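Local coordinates for Alr1585 protein (Nostoc sp., PDB 5C2I) that probably uses its haem to reduce hydrogen peroxide while oxidising dyes and related substrates, as a dye-decolorizing (DyP-type) peroxidase, at residues A[194-206]-A[284-296]. The protein carries 1 engineered substitution. Residues are numbered along the deposited sequence; the frame is centred on the assembly and turned at random.
Sequences QIIEHFGFVHGVS and AGALIVGRFADGT. Engineered in segment 194-206: His203 (natural residue Asp). With HEM (protoporphyrin IX containing Fe), chain E.
Val202 N donates to Ala293 O at 2.9 Å, almost straight (167°) and in the carbonyl plane, tying the distal GxxDG loop of this DyP-type peroxidase to the type I beta turn 292-295. In that loop the engineered His203 stands in place of the natural aspartate; its NE2 lies 2.7 Å from a water that coordinates the haem iron. A second bond between the segments runs from Gln194 NE2 to Asp294 O, tilted out of the amide plane, while Asn190 and Val308 hold the same amide from outside. Beyond Gly204, whose N donates to HEM O2A at 2.7 Å, Val205 lays CG1 over one face of the Arg291 guanidinium, 3.5 Å from NH2. That group is kept in position by NH1, which donates in its own plane to Gly295 O and also reaches Thr311 O. With CG beside its backbone N (chi1 -66°) and the chain extended to NE, Arg291 runs past HEM CBA, where its positive charge probably favours the nearby propionates. A leucine in its place would probably leave Gly295 O and Thr311 O without this donor and Val205 CG1 without its flat platform. Farther along the haem edge, Phe201 inserts between the helix 281-289 and the turn. Gly285 gives the ring space: a side chain there would crowd Phe201 CZ. Phe201 CE2 meets Arg291 O edge-on, and this buried carbonyl has no hydrogen-bond partner. Val289 straddles ring and cofactor, CG1 against HEM CMA and CG2 in a CH-pi contact 3.5 Å from the Phe201 ring centroid, 10° off its normal.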
ATOM      1  N   GLN A 194      -9.642  11.661  -0.377  1.00 21.33           N
ATOM      2  CA  GLN A 194     -10.195  12.900  -0.880  1.00 21.33           C
ATOM      3  C   GLN A 194      -9.057  13.898  -1.101  1.00 19.14           C
ATOM      4  O   GLN A 194      -8.090  13.899  -0.354  1.00 18.35           O
ATOM      5  CB  GLN A 194     -11.212  13.505   0.099  1.00 22.07           C
ATOM      6  CG  GLN A 194     -12.374  12.608   0.478  1.00 23.70           C
ATOM      7  CD  GLN A 194     -13.154  13.213   1.623  1.00 24.76           C
ATOM      8  OE1 GLN A 194     -12.643  13.343   2.735  1.00 25.66           O
ATOM      9  NE2 GLN A 194     -14.386  13.624   1.347  1.00 23.93           N
ATOM     10  N   ILE A 195      -9.204  14.760  -2.101  1.00 18.36           N
ATOM     11  CA  ILE A 195      -8.238  15.830  -2.340  1.00 18.21           C
ATOM     12  C   ILE A 195      -8.443  16.911  -1.288  1.00 17.79           C
ATOM     13  O   ILE A 195      -9.563  17.419  -1.110  1.00 17.06           O
ATOM     14  CB  ILE A 195      -8.399  16.451  -3.731  1.00 18.50           C
ATOM     15  CG1 ILE A 195      -8.105  15.398  -4.818  1.00 19.27           C
ATOM     16  CG2 ILE A 195      -7.524  17.703  -3.893  1.00 18.46           C
ATOM     17  CD1 ILE A 195      -8.381  15.876  -6.226  1.00 19.99           C
ATOM     18  N   ILE A 196      -7.359  17.301  -0.597  1.00 16.85           N
ATOM     19  CA  ILE A 196      -7.469  18.258   0.477  1.00 16.87           C
ATOM     20  C   ILE A 196      -6.467  19.396   0.283  1.00 16.22           C
ATOM     21  O   ILE A 196      -5.577  19.347  -0.585  1.00 15.80           O
ATOM     22  CB  ILE A 196      -7.268  17.625   1.878  1.00 18.05           C
ATOM     23  CG1 ILE A 196      -5.901  16.889   1.968  1.00 18.62           C
ATOM     24  CG2 ILE A 196      -8.403  16.661   2.183  1.00 18.36           C
ATOM     25  CD1 ILE A 196      -5.455  16.581   3.374  1.00 19.36           C
ATOM     26  N   GLU A 197      -6.618  20.425   1.085  1.00 16.22           N
ATOM     27  CA  GLU A 197      -5.581  21.453   1.217  1.00 15.76           C
ATOM     28  C   GLU A 197      -4.933  21.213   2.598  1.00 16.63           C
ATOM     29  O   GLU A 197      -5.406  20.400   3.391  1.00 16.77           O
ATOM     30  CB  GLU A 197      -6.183  22.837   1.038  1.00 16.09           C
ATOM     31  CG  GLU A 197      -7.383  23.144   1.909  1.00 16.52           C
ATOM     32  CD  GLU A 197      -7.005  23.277   3.385  1.00 17.78           C
ATOM     33  OE1 GLU A 197      -5.985  23.917   3.691  1.00 17.70           O
ATOM     34  OE2 GLU A 197      -7.703  22.717   4.244  1.00 20.01           O
ATOM     35  N   HIS A 198      -3.820  21.880   2.874  1.00 16.40           N
ATOM     36  CA  HIS A 198      -2.987  21.572   4.038  1.00 16.98           C
ATOM     37  C   HIS A 198      -3.658  21.650   5.403  1.00 17.03           C
ATOM     38  O   HIS A 198      -3.210  21.000   6.309  1.00 17.78           O
ATOM     39  CB  HIS A 198      -1.749  22.481   4.028  1.00 17.16           C
ATOM     40  CG  HIS A 198      -0.622  21.930   3.217  1.00 17.53           C
ATOM     41  ND1 HIS A 198      -0.255  22.437   1.993  1.00 18.50           N
ATOM     42  CD2 HIS A 198       0.230  20.913   3.473  1.00 18.13           C
ATOM     43  CE1 HIS A 198       0.748  21.726   1.499  1.00 18.02           C
ATOM     44  NE2 HIS A 198       1.080  20.816   2.398  1.00 18.92           N
ATOM     45  N   PHE A 199      -4.687  22.484   5.561  1.00 16.76           N
ATOM     46  CA  PHE A 199      -5.412  22.524   6.832  1.00 18.07           C
ATOM     47  C   PHE A 199      -6.317  21.319   7.021  1.00 18.48           C
ATOM     48  O   PHE A 199      -6.876  21.135   8.105  1.00 20.05           O
ATOM     49  CB  PHE A 199      -6.217  23.837   6.996  1.00 18.33           C
ATOM     50  CG  PHE A 199      -5.393  25.090   7.004  1.00 18.41           C
ATOM     51  CD1 PHE A 199      -4.147  25.153   7.603  1.00 19.33           C
ATOM     52  CD2 PHE A 199      -5.897  26.254   6.430  1.00 18.86           C
ATOM     53  CE1 PHE A 199      -3.424  26.345   7.655  1.00 19.19           C
ATOM     54  CE2 PHE A 199      -5.192  27.454   6.461  1.00 19.36           C
ATOM     55  CZ  PHE A 199      -3.936  27.503   7.090  1.00 19.67           C
ATOM     56  N   GLY A 200      -6.403  20.451   6.016  1.00 18.67           N
ATOM     57  CA  GLY A 200      -7.080  19.158   6.149  1.00 18.67           C
ATOM     58  C   GLY A 200      -8.486  19.128   5.580  1.00 18.46           C
ATOM     59  O   GLY A 200      -9.156  18.120   5.690  1.00 19.54           O
ATOM     60  N   PHE A 201      -8.923  20.202   4.939  1.00 17.03           N
ATOM     61  CA  PHE A 201     -10.254  20.256   4.374  1.00 16.97           C
ATOM     62  C   PHE A 201     -10.277  19.838   2.907  1.00 17.41           C
ATOM     63  O   PHE A 201      -9.441  20.248   2.105  1.00 17.32           O
ATOM     64  CB  PHE A 201     -10.839  21.672   4.491  1.00 16.52           C
ATOM     65  CG  PHE A 201     -11.046  22.121   5.922  1.00 16.80           C
ATOM     66  CD1 PHE A 201      -9.959  22.524   6.688  1.00 17.42           C
ATOM     67  CD2 PHE A 201     -12.294  22.094   6.497  1.00 17.19           C
ATOM     68  CE1 PHE A 201     -10.133  22.948   7.997  1.00 19.45           C
ATOM     69  CE2 PHE A 201     -12.480  22.480   7.832  1.00 17.74           C
ATOM     70  CZ  PHE A 201     -11.404  22.894   8.592  1.00 19.06           C
ATOM     71  N   VAL A 202     -11.260  19.045   2.555  1.00 17.64           N
ATOM     72  CA  VAL A 202     -11.486  18.674   1.154  1.00 17.56           C
ATOM     73  C   VAL A 202     -11.620  19.944   0.329  1.00 17.46           C
ATOM     74  O   VAL A 202     -12.248  20.921   0.768  1.00 17.52           O
ATOM     75  CB  VAL A 202     -12.724  17.798   0.994  1.00 18.48           C
ATOM     76  CG1 VAL A 202     -12.956  17.460  -0.472  1.00 18.57           C
ATOM     77  CG2 VAL A 202     -12.472  16.504   1.724  1.00 20.44           C
ATOM     78  N   HIS A 203     -11.024  19.931  -0.849  1.00 17.25           N
ATOM     79  CA  HIS A 203     -10.805  21.162  -1.605  1.00 18.48           C
ATOM     80  C   HIS A 203     -11.087  20.949  -3.057  1.00 19.73           C
ATOM     81  O   HIS A 203     -10.691  19.911  -3.623  1.00 19.22           O
ATOM     82  CB  HIS A 203      -9.365  21.623  -1.389  1.00 20.45           C
ATOM     83  CG  HIS A 203      -9.141  23.063  -1.720  1.00 23.55           C
ATOM     84  ND1 HIS A 203      -8.073  23.487  -2.456  1.00 27.35           N
ATOM     85  CD2 HIS A 203      -9.850  24.171  -1.433  1.00 23.67           C
ATOM     86  CE1 HIS A 203      -8.111  24.806  -2.580  1.00 26.06           C
ATOM     87  NE2 HIS A 203      -9.190  25.239  -1.984  1.00 23.13           N
ATOM     88  N   GLY A 204     -11.733  21.945  -3.676  1.00 18.89           N
ATOM     89  CA  GLY A 204     -12.114  21.879  -5.078  1.00 18.75           C
ATOM     90  C   GLY A 204     -13.529  21.401  -5.284  1.00 18.33           C
ATOM     91  O   GLY A 204     -13.887  21.045  -6.397  1.00 18.86           O
ATOM     92  N   VAL A 205     -14.353  21.414  -4.233  1.00 17.09           N
ATOM     93  CA  VAL A 205     -15.686  20.838  -4.305  1.00 16.52           C
ATOM     94  C   VAL A 205     -16.624  21.671  -5.238  1.00 16.55           C
ATOM     95  O   VAL A 205     -17.267  21.118  -6.146  1.00 17.27           O
ATOM     96  CB  VAL A 205     -16.336  20.733  -2.914  1.00 16.98           C
ATOM     97  CG1 VAL A 205     -17.729  20.187  -3.027  1.00 17.55           C
ATOM     98  CG2 VAL A 205     -15.486  19.898  -1.973  1.00 17.41           C
ATOM     99  N   SER A 206     -16.724  22.975  -4.978  1.00 15.49           N
ATOM    100  CA  SER A 206     -17.689  23.839  -5.684  1.00 15.09           C
ATOM    101  C   SER A 206     -17.027  24.647  -6.791  1.00 15.57           C
ATOM    102  O   SER A 206     -16.202  25.553  -6.522  1.00 14.36           O
ATOM    103  CB  SER A 206     -18.363  24.785  -4.701  1.00 15.11           C
ATOM    104  OG  SER A 206     -19.346  25.546  -5.377  1.00 15.57           O
ATOM    105  N   ALA A 284     -15.771  23.600  15.094  1.00 19.31           N
ATOM    106  CA  ALA A 284     -15.018  24.871  14.995  1.00 18.60           C
ATOM    107  C   ALA A 284     -14.397  25.037  13.592  1.00 18.04           C
ATOM    108  O   ALA A 284     -14.459  26.109  12.987  1.00 17.69           O
ATOM    109  CB  ALA A 284     -13.955  24.952  16.081  1.00 18.92           C
ATOM    110  N   GLY A 285     -13.736  23.989  13.110  1.00 18.04           N
ATOM    111  CA  GLY A 285     -13.217  23.964  11.739  1.00 17.29           C
ATOM    112  C   GLY A 285     -14.273  24.276  10.689  1.00 16.63           C
ATOM    113  O   GLY A 285     -14.046  25.115   9.812  1.00 16.51           O
ATOM    114  N   ALA A 286     -15.449  23.647  10.813  1.00 17.57           N
ATOM    115  CA  ALA A 286     -16.529  23.874   9.897  1.00 16.93           C
ATOM    116  C   ALA A 286     -17.081  25.308   9.944  1.00 17.13           C
ATOM    117  O   ALA A 286     -17.510  25.849   8.912  1.00 17.17           O
ATOM    118  CB  ALA A 286     -17.650  22.888  10.148  1.00 17.86           C
ATOM    119  N   LEU A 287     -17.025  25.938  11.097  1.00 17.14           N
ATOM    120  CA  LEU A 287     -17.432  27.347  11.206  1.00 17.80           C
ATOM    121  C   LEU A 287     -16.443  28.316  10.552  1.00 17.28           C
ATOM    122  O   LEU A 287     -16.805  29.418  10.118  1.00 17.78           O
ATOM    123  CB  LEU A 287     -17.625  27.731  12.684  1.00 18.12           C
ATOM    124  CG  LEU A 287     -18.714  26.979  13.435  1.00 18.98           C
ATOM    125  CD1 LEU A 287     -18.782  27.378  14.898  1.00 19.79           C
ATOM    126  CD2 LEU A 287     -20.085  27.165  12.780  1.00 18.87           C
ATOM    127  N   ILE A 288     -15.184  27.939  10.521  1.00 17.25           N
ATOM    128  CA  ILE A 288     -14.152  28.763   9.894  1.00 16.63           C
ATOM    129  C   ILE A 288     -14.333  28.651   8.362  1.00 16.46           C
ATOM    130  O   ILE A 288     -14.339  29.649   7.650  1.00 15.94           O
ATOM    131  CB  ILE A 288     -12.735  28.264  10.278  1.00 17.24           C
ATOM    132  CG1 ILE A 288     -12.426  28.481  11.764  1.00 18.18           C
ATOM    133  CG2 ILE A 288     -11.649  28.961   9.436  1.00 17.33           C
ATOM    134  CD1 ILE A 288     -11.362  27.552  12.308  1.00 18.76           C
ATOM    135  N   VAL A 289     -14.433  27.415   7.870  1.00 15.63           N
ATOM    136  CA  VAL A 289     -14.378  27.144   6.446  1.00 15.76           C
ATOM    137  C   VAL A 289     -15.738  27.198   5.766  1.00 15.68           C
ATOM    138  O   VAL A 289     -15.819  27.659   4.618  1.00 16.06           O
ATOM    139  CB  VAL A 289     -13.728  25.779   6.192  1.00 15.47           C
ATOM    140  CG1 VAL A 289     -13.851  25.362   4.742  1.00 15.77           C
ATOM    141  CG2 VAL A 289     -12.256  25.824   6.613  1.00 15.58           C
ATOM    142  N   GLY A 290     -16.771  26.736   6.464  1.00 15.92           N
ATOM    143  CA  GLY A 290     -18.121  26.606   5.911  1.00 15.88           C
ATOM    144  C   GLY A 290     -18.446  25.139   5.635  1.00 16.35           C
ATOM    145  O   GLY A 290     -19.589  24.790   5.369  1.00 16.30           O
ATOM    146  N   ARG A 291     -17.423  24.289   5.732  1.00 16.01           N
ATOM    147  CA  ARG A 291     -17.577  22.842   5.609  1.00 15.73           C
ATOM    148  C   ARG A 291     -16.695  22.158   6.648  1.00 15.89           C
ATOM    149  O   ARG A 291     -15.647  22.659   7.028  1.00 15.24           O
ATOM    150  CB  ARG A 291     -17.143  22.322   4.219  1.00 15.73           C
ATOM    151  CG  ARG A 291     -17.985  22.766   3.047  1.00 15.64           C
ATOM    152  CD  ARG A 291     -17.289  22.325   1.773  1.00 15.61           C
ATOM    153  NE  ARG A 291     -17.970  22.782   0.592  1.00 15.47           N
ATOM    154  CZ  ARG A 291     -18.896  22.106  -0.090  1.00 15.40           C
ATOM    155  NH1 ARG A 291     -19.349  20.911   0.308  1.00 16.05           N
ATOM    156  NH2 ARG A 291     -19.409  22.657  -1.173  1.00 15.80           N
ATOM    157  N   PHE A 292     -17.135  20.988   7.087  1.00 16.35           N
ATOM    158  CA  PHE A 292     -16.264  20.076   7.821  1.00 16.60           C
ATOM    159  C   PHE A 292     -15.128  19.630   6.947  1.00 16.21           C
ATOM    160  O   PHE A 292     -15.164  19.817   5.728  1.00 15.48           O
ATOM    161  CB  PHE A 292     -17.058  18.876   8.314  1.00 17.19           C
ATOM    162  CG  PHE A 292     -17.968  19.211   9.459  1.00 18.26           C
ATOM    163  CD1 PHE A 292     -19.256  19.694   9.231  1.00 18.43           C
ATOM    164  CD2 PHE A 292     -17.539  19.084  10.771  1.00 18.62           C
ATOM    165  CE1 PHE A 292     -20.099  20.038  10.288  1.00 18.90           C
ATOM    166  CE2 PHE A 292     -18.374  19.424  11.818  1.00 18.98           C
ATOM    167  CZ  PHE A 292     -19.655  19.899  11.573  1.00 18.85           C
ATOM    168  N   ALA A 293     -14.111  19.049   7.579  1.00 17.40           N
ATOM    169  CA  ALA A 293     -12.941  18.534   6.881  1.00 17.71           C
ATOM    170  C   ALA A 293     -13.336  17.631   5.712  1.00 17.61           C
ATOM    171  O   ALA A 293     -12.730  17.713   4.654  1.00 17.87           O
ATOM    172  CB  ALA A 293     -11.998  17.823   7.845  1.00 17.87           C
ATOM    173  N   ASP A 294     -14.366  16.797   5.900  1.00 18.00           N
ATOM    174  CA  ASP A 294     -14.764  15.850   4.846  1.00 17.68           C
ATOM    175  C   ASP A 294     -15.556  16.484   3.713  1.00 17.62           C
ATOM    176  O   ASP A 294     -15.848  15.820   2.726  1.00 16.63           O
ATOM    177  CB  ASP A 294     -15.532  14.625   5.415  1.00 18.83           C
ATOM    178  CG  ASP A 294     -16.861  15.011   6.066  1.00 18.59           C
ATOM    179  OD1 ASP A 294     -17.659  15.661   5.403  1.00 19.40           O
ATOM    180  OD2 ASP A 294     -17.140  14.595   7.186  1.00 20.78           O
ATOM    181  N   GLY A 295     -15.925  17.757   3.871  1.00 16.93           N
ATOM    182  CA  GLY A 295     -16.749  18.439   2.901  1.00 16.31           C
ATOM    183  C   GLY A 295     -18.196  18.715   3.274  1.00 16.89           C
ATOM    184  O   GLY A 295     -18.883  19.465   2.562  1.00 16.40           O
ATOM    185  N   THR A 296     -18.686  18.126   4.384  1.00 17.87           N
ATOM    186  CA  THR A 296     -20.036  18.323   4.831  1.00 17.98           C
ATOM    187  C   THR A 296     -20.323  19.838   5.028  1.00 17.18           C
ATOM    188  O   THR A 296     -19.659  20.479   5.840  1.00 16.88           O
ATOM    189  CB  THR A 296     -20.306  17.577   6.183  1.00 18.42           C
ATOM    190  OG1 THR A 296     -20.099  16.157   6.005  1.00 19.11           O
ATOM    191  CG2 THR A 296     -21.734  17.798   6.645  1.00 19.11           C
TER
HETATM  192  CHA HEM E 501     -13.831  27.029  -1.383  1.00 13.30           C
HETATM  193  CHB HEM E 501      -9.789  26.496   1.193  1.00 13.49           C
HETATM  194  CHC HEM E 501      -8.006  30.524  -0.810  1.00 13.80           C
HETATM  195  CHD HEM E 501     -12.156  31.152  -3.168  1.00 14.48           C
HETATM  196  C1A HEM E 501     -12.893  26.541  -0.489  1.00 13.20           C
HETATM  197  C2A HEM E 501     -13.068  25.392   0.337  1.00 14.07           C
HETATM  198  C3A HEM E 501     -11.933  25.247   1.056  1.00 13.10           C
HETATM  199  C4A HEM E 501     -11.057  26.281   0.659  1.00 13.58           C
HETATM  200  CMA HEM E 501     -11.601  24.167   2.051  1.00 13.61           C
HETATM  201  CAA HEM E 501     -14.294  24.473   0.415  1.00 12.77           C
HETATM  202  CBA HEM E 501     -14.366  23.296  -0.561  1.00 14.05           C
HETATM  203  CGA HEM E 501     -14.376  23.828  -1.967  1.00 14.47           C
HETATM  204  O1A HEM E 501     -15.441  24.220  -2.528  1.00 15.91           O
HETATM  205  O2A HEM E 501     -13.306  23.882  -2.575  1.00 14.08           O
HETATM  206  C1B HEM E 501      -8.945  27.539   0.817  1.00 15.15           C
HETATM  207  C2B HEM E 501      -7.607  27.712   1.314  1.00 14.99           C
HETATM  208  C3B HEM E 501      -7.098  28.790   0.737  1.00 14.60           C
HETATM  209  C4B HEM E 501      -8.176  29.336  -0.091  1.00 14.65           C
HETATM  210  CMB HEM E 501      -6.932  26.796   2.274  1.00 15.31           C
HETATM  211  CAB HEM E 501      -5.749  29.405   0.814  1.00 14.62           C
HETATM  212  CBB HEM E 501      -4.634  28.730   1.144  1.00 15.38           C
HETATM  213  C1C HEM E 501      -9.011  31.097  -1.607  1.00 14.78           C
HETATM  214  C2C HEM E 501      -8.961  32.334  -2.214  1.00 14.43           C
HETATM  215  C3C HEM E 501     -10.154  32.517  -2.863  1.00 15.31           C
HETATM  216  C4C HEM E 501     -10.912  31.359  -2.657  1.00 14.56           C
HETATM  217  CMC HEM E 501      -7.812  33.301  -2.241  1.00 14.55           C
HETATM  218  CAC HEM E 501     -10.641  33.671  -3.619  1.00 14.88           C
HETATM  219  CBC HEM E 501     -10.341  34.936  -3.457  1.00 16.19           C
HETATM  220  C1D HEM E 501     -12.874  29.981  -2.930  1.00 14.38           C
HETATM  221  C2D HEM E 501     -14.170  29.754  -3.561  1.00 14.19           C
HETATM  222  C3D HEM E 501     -14.662  28.639  -3.037  1.00 13.83           C
HETATM  223  C4D HEM E 501     -13.609  28.167  -2.112  1.00 13.39           C
HETATM  224  CMD HEM E 501     -14.870  30.616  -4.598  1.00 15.72           C
HETATM  225  CAD HEM E 501     -15.959  27.981  -3.410  1.00 14.08           C
HETATM  226  CBD HEM E 501     -17.163  28.522  -2.631  1.00 14.24           C
HETATM  227  CGD HEM E 501     -18.407  27.841  -3.099  1.00 13.43           C
HETATM  228  O1D HEM E 501     -19.086  27.290  -2.236  1.00 13.40           O
HETATM  229  O2D HEM E 501     -18.770  27.827  -4.325  1.00 15.31           O
HETATM  230  NA  HEM E 501     -11.688  27.122  -0.226  1.00 13.41           N
HETATM  231  NB  HEM E 501      -9.243  28.553   0.066  1.00 13.87           N
HETATM  232  NC  HEM E 501     -10.242  30.539  -1.793  1.00 14.08           N
HETATM  233  ND  HEM E 501     -12.605  29.052  -2.010  1.00 13.68           N
HETATM  234 FE   HEM E 501     -10.989  28.831  -0.981  1.00 15.06          FE
HETATM  235  O   HOH W   1     -14.214  21.175   2.780  1.00 16.33           O
HETATM  236  O   HOH W   2      -9.869  27.791  -2.751  1.00 20.81           O